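Long-range contacts in Myo-inositol phosphohydrolase (Mitsuokella multacida, PDB 4WU3), which probably removes phosphate from inositol hexakisphosphate (phytate) and related inositol phosphates, as a tandem-repeat phytase of the protein tyrosine phosphatase-like family: residues 418-423 / 504-509; 518-523 / 548-553. The protein carries 2 engineered substitutions. One frame throughout, in Å; residues are numbered along the deposited sequence.

Interaction 1: 418-423 / 504-509; sequences IMDLRQ and YYRIAA
Ile418 to Asp420 pair with Tyr504 to Arg506 as neighbouring parallel strands in the mixed sheet of the second PTP-like phosphatase unit, 503-509 lying at one edge of it within this chain. Tyr505 bonds strand 416-422 through both its backbone N and its O: the N gives a hydrogen bond to Ile418 O (3.0 Å) and the O receives Asp420 N (2.9 Å). Asp420 O then takes Ile507 N, continuing the parallel pattern.

Asp420, Tyr504 and Arg506 share one face of the sheet. With CG anti to its backbone N (chi1 172°), Asp420 reaches the Tyr504 hydroxyl, which donates to the anti lone pair of OD2 (Tyr504 OH to Asp420 OD2, 2.6 Å). Asp420 OD2 also lies over one face of the Arg506 guanidinium; this salt bridge, 3.3 Å from Asp420 OD2 to Arg506 NE, is purely electrostatic, since no N-H points at the oxygen. The guanidinium spends NE and NH2 on a single atom, Arg422 O, each at 2.9 Å and nearly in the guanidinium plane, while its NH1 pairs with Glu456. Asp420 OD1 closes an Asx turn by accepting Arg422 N.

On the other face the bent Met419 chain lays SD against Tyr505 CB (3.8 Å). Helix 517-529 packs on this side, Phe526 meeting Met419 and Phe523 meeting Ile507; helix 493-499 touches Ile418, Asp420 and Tyr504 on the opposite face, and strand 535-539 flanks 416-422.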
loop_
_atom_site.group_PDB
_atom_site.type_symbol
_atom_site.label_atom_id
_atom_site.label_comp_id
_atom_site.label_asym_id
_atom_site.label_seq_id
_atom_site.Cartn_x
_atom_site.Cartn_y
_atom_site.Cartn_z
ATOM N N ILE A 418 -13.034 42.246 23.463
ATOM C CA ILE A 418 -12.004 41.294 23.069
ATOM C C ILE A 418 -12.712 40.184 22.291
ATOM O O ILE A 418 -13.598 39.506 22.826
ATOM C CB ILE A 418 -11.276 40.703 24.295
ATOM C CG1 ILE A 418 -10.529 41.804 25.072
ATOM C CG2 ILE A 418 -10.328 39.593 23.882
ATOM C CD1 ILE A 418 -9.538 42.616 24.257
ATOM N N MET A 419 -12.345 40.042 21.020
ATOM C CA MET A 419 -12.928 39.029 20.155
ATOM C C MET A 419 -11.970 37.843 20.057
ATOM O O MET A 419 -11.017 37.855 19.279
ATOM C CB MET A 419 -13.211 39.602 18.765
ATOM C CG MET A 419 -14.025 40.893 18.752
ATOM S SD MET A 419 -15.718 40.724 19.370
ATOM C CE MET A 419 -16.461 39.653 18.137
ATOM N N ASP A 420 -12.218 36.829 20.878
ATOM C CA ASP A 420 -11.375 35.645 20.928
ATOM C C ASP A 420 -11.833 34.703 19.818
ATOM O O ASP A 420 -12.945 34.189 19.859
ATOM C CB ASP A 420 -11.502 35.005 22.311
ATOM C CG ASP A 420 -10.813 33.651 22.423
ATOM O OD1 ASP A 420 -10.042 33.266 21.523
ATOM O OD2 ASP A 420 -11.060 32.960 23.434
ATOM N N LEU A 421 -10.977 34.479 18.826
ATOM C CA LEU A 421 -11.361 33.721 17.646
ATOM C C LEU A 421 -10.887 32.274 17.671
ATOM O O LEU A 421 -10.855 31.623 16.635
ATOM C CB LEU A 421 -10.782 34.386 16.402
ATOM C CG LEU A 421 -11.125 35.861 16.183
ATOM C CD1 LEU A 421 -10.235 36.454 15.106
ATOM C CD2 LEU A 421 -12.597 36.005 15.824
ATOM N N ARG A 422 -10.536 31.761 18.843
ATOM C CA ARG A 422 -9.864 30.466 18.937
ATOM C C ARG A 422 -10.788 29.270 19.184
ATOM O O ARG A 422 -11.446 29.186 20.226
ATOM C CB ARG A 422 -8.832 30.526 20.049
ATOM C CG ARG A 422 -7.804 31.627 19.877
ATOM C CD ARG A 422 -6.771 31.542 20.986
ATOM N NE ARG A 422 -5.901 30.381 20.835
ATOM C CZ ARG A 422 -4.896 30.093 21.654
ATOM N NH1 ARG A 422 -4.634 30.875 22.699
ATOM N NH2 ARG A 422 -4.147 29.023 21.425
ATOM N N GLN A 423 -10.814 28.330 18.241
ATOM C CA GLN A 423 -11.604 27.114 18.436
ATOM C C GLN A 423 -10.953 26.232 19.487
ATOM O O GLN A 423 -11.631 25.597 20.293
ATOM C CB GLN A 423 -11.749 26.312 17.145
ATOM C CG GLN A 423 -12.603 25.068 17.364
ATOM C CD GLN A 423 -12.788 24.219 16.124
ATOM O OE1 GLN A 423 -11.816 23.788 15.488
ATOM N NE2 GLN A 423 -14.048 23.939 15.791
ATOM N N TYR A 504 -16.309 40.533 26.369
ATOM C CA TYR A 504 -15.714 39.366 25.761
ATOM C C TYR A 504 -16.685 38.698 24.813
ATOM O O TYR A 504 -17.858 38.564 25.114
ATOM C CB TYR A 504 -15.284 38.381 26.846
ATOM C CG TYR A 504 -14.687 37.082 26.343
ATOM C CD1 TYR A 504 -13.336 36.998 26.008
ATOM C CD2 TYR A 504 -15.462 35.936 26.233
ATOM C CE1 TYR A 504 -12.780 35.812 25.559
ATOM C CE2 TYR A 504 -14.922 34.745 25.798
ATOM C CZ TYR A 504 -13.579 34.684 25.463
ATOM O OH TYR A 504 -13.030 33.496 25.021
ATOM N N TYR A 505 -16.190 38.291 23.654
ATOM C CA TYR A 505 -16.982 37.493 22.741
ATOM C C TYR A 505 -16.094 36.425 22.099
ATOM O O TYR A 505 -14.942 36.675 21.760
ATOM C CB TYR A 505 -17.678 38.366 21.682
ATOM C CG TYR A 505 -18.783 37.626 20.965
ATOM C CD1 TYR A 505 -20.086 37.645 21.442
ATOM C CD2 TYR A 505 -18.516 36.870 19.833
ATOM C CE1 TYR A 505 -21.093 36.934 20.806
ATOM C CE2 TYR A 505 -19.511 36.157 19.191
ATOM C CZ TYR A 505 -20.799 36.188 19.680
ATOM O OH TYR A 505 -21.779 35.460 19.036
ATOM N N ARG A 506 -16.648 35.229 21.953
ATOM C CA ARG A 506 -15.910 34.078 21.477
ATOM C C ARG A 506 -16.461 33.553 20.155
ATOM O O ARG A 506 -17.642 33.247 20.057
ATOM C CB ARG A 506 -16.003 32.964 22.524
ATOM C CG ARG A 506 -15.248 31.695 22.154
ATOM C CD ARG A 506 -13.756 31.917 22.236
ATOM N NE ARG A 506 -13.016 30.667 22.154
ATOM C CZ ARG A 506 -12.696 29.904 23.196
ATOM N NH1 ARG A 506 -13.059 30.248 24.420
ATOM N NH2 ARG A 506 -12.011 28.788 23.008
ATOM N N ILE A 507 -15.608 33.454 19.140
ATOM C CA ILE A 507 -15.947 32.697 17.939
ATOM C C ILE A 507 -14.942 31.550 17.825
ATOM O O ILE A 507 -13.723 31.762 17.859
ATOM C CB ILE A 507 -15.937 33.581 16.667
ATOM C CG1 ILE A 507 -16.967 34.702 16.807
ATOM C CG2 ILE A 507 -16.259 32.748 15.435
ATOM C CD1 ILE A 507 -16.880 35.769 15.741
ATOM N N ALA A 508 -15.454 30.332 17.716
ATOM C CA ALA A 508 -14.610 29.150 17.716
ATOM C C ALA A 508 -14.093 28.819 16.308
ATOM O O ALA A 508 -14.526 27.851 15.677
ATOM C CB ALA A 508 -15.369 27.971 18.309
ATOM N N ALA A 509 -13.143 29.620 15.831
ATOM C CA ALA A 509 -12.628 29.471 14.472
ATOM C C ALA A 509 -11.452 28.507 14.459
ATOM O O ALA A 509 -10.531 28.624 15.260
ATOM C CB ALA A 509 -12.224 30.826 13.904
#

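Interaction 2: 518-523 / 548-553; sequences ANIDEF and TAYMAM
Tyr550 reaches from helix 545-558 to helix 517-529, two helices of the PTP-like alpha/beta fold; helix 545-558 begins at the end of the phosphate-binding loop that holds the inositol phosphate. The axes of the short segments stay 11.8 Å apart and cross at -50°, so long side chains have to bridge the gap.

The tyrosine ring does most of this. Its CD1-CE1 edge is turned to the face of Phe523 in an offset edge-to-face pair, with planes at 83° and centroids 5.6 Å apart. Phe523 points its CB toward the other helix, CG anti to the backbone N, and the two side chains run antiparallel alongside one another. Phe523 CB also comes up to the rim of the tyrosine, 3.6 Å from Tyr550 CE1 and near the ring plane.

Next to this pair, Ile520 lies nearly perpendicular to Met553. Ile520 is extended to its tip, which carries CD1 to within 3.6 Å of Met553 SD. The methionine chain runs straight through chi2 and then bends at chi3 (-91°), setting CE over the centre of the Tyr550 ring, 4.1 Å above its plane. Pro515 and Phe538 also touch the tyrosine. At its far end, Tyr550 OH makes a weak hydrogen bond to the backbone O of Asn519, 3.0 Å away.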
loop_
_atom_site.group_PDB
_atom_site.type_symbol
_atom_site.label_atom_id
_atom_site.label_comp_id
_atom_site.label_asym_id
_atom_site.label_seq_id
_atom_site.Cartn_x
_atom_site.Cartn_y
_atom_site.Cartn_z
ATOM N N ALA A 518 -20.706 29.619 9.103
ATOM C CA ALA A 518 -21.378 29.839 10.378
ATOM C C ALA A 518 -20.606 30.843 11.214
ATOM O O ALA A 518 -21.196 31.729 11.835
ATOM C CB ALA A 518 -21.518 28.530 11.146
ATOM N N ASN A 519 -19.284 30.693 11.231
ATOM C CA ASN A 519 -18.432 31.557 12.029
ATOM C C ASN A 519 -18.441 33.004 11.551
ATOM O O ASN A 519 -18.365 33.931 12.355
ATOM C CB ASN A 519 -17.009 31.005 12.074
ATOM C CG ASN A 519 -16.885 29.835 13.024
ATOM O OD1 ASN A 519 -17.810 29.557 13.789
ATOM N ND2 ASN A 519 -15.751 29.148 12.988
ATOM N N ILE A 520 -18.562 33.187 10.244
ATOM C CA ILE A 520 -18.605 34.520 9.660
ATOM C C ILE A 520 -19.975 35.152 9.904
ATOM O O ILE A 520 -20.067 36.339 10.200
ATOM C CB ILE A 520 -18.272 34.487 8.149
ATOM C CG1 ILE A 520 -16.792 34.143 7.953
ATOM C CG2 ILE A 520 -18.588 35.820 7.493
ATOM C CD1 ILE A 520 -16.341 34.118 6.512
ATOM N N ASP A 521 -21.031 34.352 9.788
ATOM C CA ASP A 521 -22.383 34.804 10.099
ATOM C C ASP A 521 -22.475 35.261 11.551
ATOM O O ASP A 521 -23.120 36.267 11.851
ATOM C CB ASP A 521 -23.386 33.667 9.904
ATOM C CG ASP A 521 -23.899 33.572 8.490
ATOM O OD1 ASP A 521 -23.622 34.483 7.694
ATOM O OD2 ASP A 521 -24.595 32.584 8.185
ATOM N N GLU A 522 -21.860 34.496 12.451
ATOM C CA GLU A 522 -21.847 34.860 13.861
ATOM C C GLU A 522 -21.228 36.237 14.005
ATOM O O GLU A 522 -21.758 37.073 14.715
ATOM C CB GLU A 522 -21.101 33.827 14.719
ATOM C CG GLU A 522 -21.028 34.192 16.199
ATOM C CD GLU A 522 -20.778 33.001 17.113
ATOM O OE1 GLU A 522 -20.495 31.889 16.615
ATOM O OE2 GLU A 522 -20.870 33.179 18.348
ATOM N N PHE A 523 -20.123 36.493 13.320
ATOM C CA PHE A 523 -19.518 37.811 13.413
ATOM C C PHE A 523 -20.403 38.916 12.834
ATOM O O PHE A 523 -20.498 40.000 13.407
ATOM C CB PHE A 523 -18.156 37.863 12.740
ATOM C CG PHE A 523 -17.510 39.224 12.808
ATOM C CD1 PHE A 523 -17.125 39.763 14.030
ATOM C CD2 PHE A 523 -17.303 39.965 11.668
ATOM C CE1 PHE A 523 -16.544 41.026 14.107
ATOM C CE2 PHE A 523 -16.726 41.227 11.734
ATOM C CZ PHE A 523 -16.343 41.760 12.956
ATOM N N THR A 548 -6.171 38.281 11.128
ATOM C CA THR A 548 -6.105 39.149 9.955
ATOM C C THR A 548 -7.270 38.912 9.001
ATOM O O THR A 548 -7.765 39.847 8.364
ATOM C CB THR A 548 -4.788 38.986 9.180
ATOM O OG1 THR A 548 -3.678 39.077 10.080
ATOM C CG2 THR A 548 -4.668 40.075 8.145
ATOM N N ALA A 549 -7.719 37.667 8.919
ATOM C CA ALA A 549 -8.928 37.342 8.159
ATOM C C ALA A 549 -10.144 38.132 8.671
ATOM O O ALA A 549 -10.825 38.817 7.912
ATOM C CB ALA A 549 -9.204 35.844 8.230
ATOM N N TYR A 550 -10.418 38.043 9.967
ATOM C CA TYR A 550 -11.547 38.775 10.538
ATOM C C TYR A 550 -11.358 40.290 10.441
ATOM O O TYR A 550 -12.303 41.016 10.089
ATOM C CB TYR A 550 -11.822 38.322 11.975
ATOM C CG TYR A 550 -12.762 37.136 12.018
ATOM C CD1 TYR A 550 -14.144 37.320 11.980
ATOM C CD2 TYR A 550 -12.275 35.837 12.040
ATOM C CE1 TYR A 550 -15.006 36.239 11.990
ATOM C CE2 TYR A 550 -13.133 34.748 12.056
ATOM C CZ TYR A 550 -14.496 34.951 12.031
ATOM O OH TYR A 550 -15.350 33.860 12.044
ATOM N N MET A 551 -10.151 40.779 10.713
ATOM C CA MET A 551 -9.909 42.218 10.589
ATOM C C MET A 551 -10.181 42.725 9.158
ATOM O O MET A 551 -10.776 43.787 8.973
ATOM C CB MET A 551 -8.492 42.580 11.025
ATOM C CG MET A 551 -8.243 42.411 12.513
ATOM S SD MET A 551 -6.508 42.508 12.980
ATOM C CE MET A 551 -6.284 44.289 12.929
ATOM N N ALA A 552 -9.750 41.959 8.159
ATOM C CA ALA A 552 -9.957 42.315 6.764
ATOM C C ALA A 552 -11.441 42.288 6.392
ATOM O O ALA A 552 -11.904 43.111 5.604
ATOM C CB ALA A 552 -9.166 41.375 5.863
ATOM N N MET A 553 -12.187 41.339 6.950
ATOM C CA MET A 553 -13.619 41.251 6.667
ATOM C C MET A 553 -14.389 42.426 7.270
ATOM O O MET A 553 -15.300 42.972 6.647
ATOM C CB MET A 553 -14.190 39.936 7.192
ATOM C CG MET A 553 -13.920 38.755 6.283
ATOM S SD MET A 553 -14.748 37.273 6.858
ATOM C CE MET A 553 -13.509 36.530 7.916
#

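Both contacts are largely buried and belong to the second phosphatase unit, their centres about 10 Å apart. Interaction 1 lies within the sheet and interaction 2 between helices, and they meet where helix 517-529, which follows strand 503-509 in the chain, packs on it. Across the joint, Tyr505 OH lies 2.6 Å from Glu522 OE2 and Ala508 O lies 3.2 Å from Asn519 ND2, both probable hydrogen bonds, while Ile507 touches Tyr550. Their chemistry differs accordingly: interaction 1 buries 627 Å² through backbone bonds and a charged cluster, whereas interaction 2 buries 267 Å² mainly through aromatic, aliphatic and sulfur contacts, with one weak polar bond.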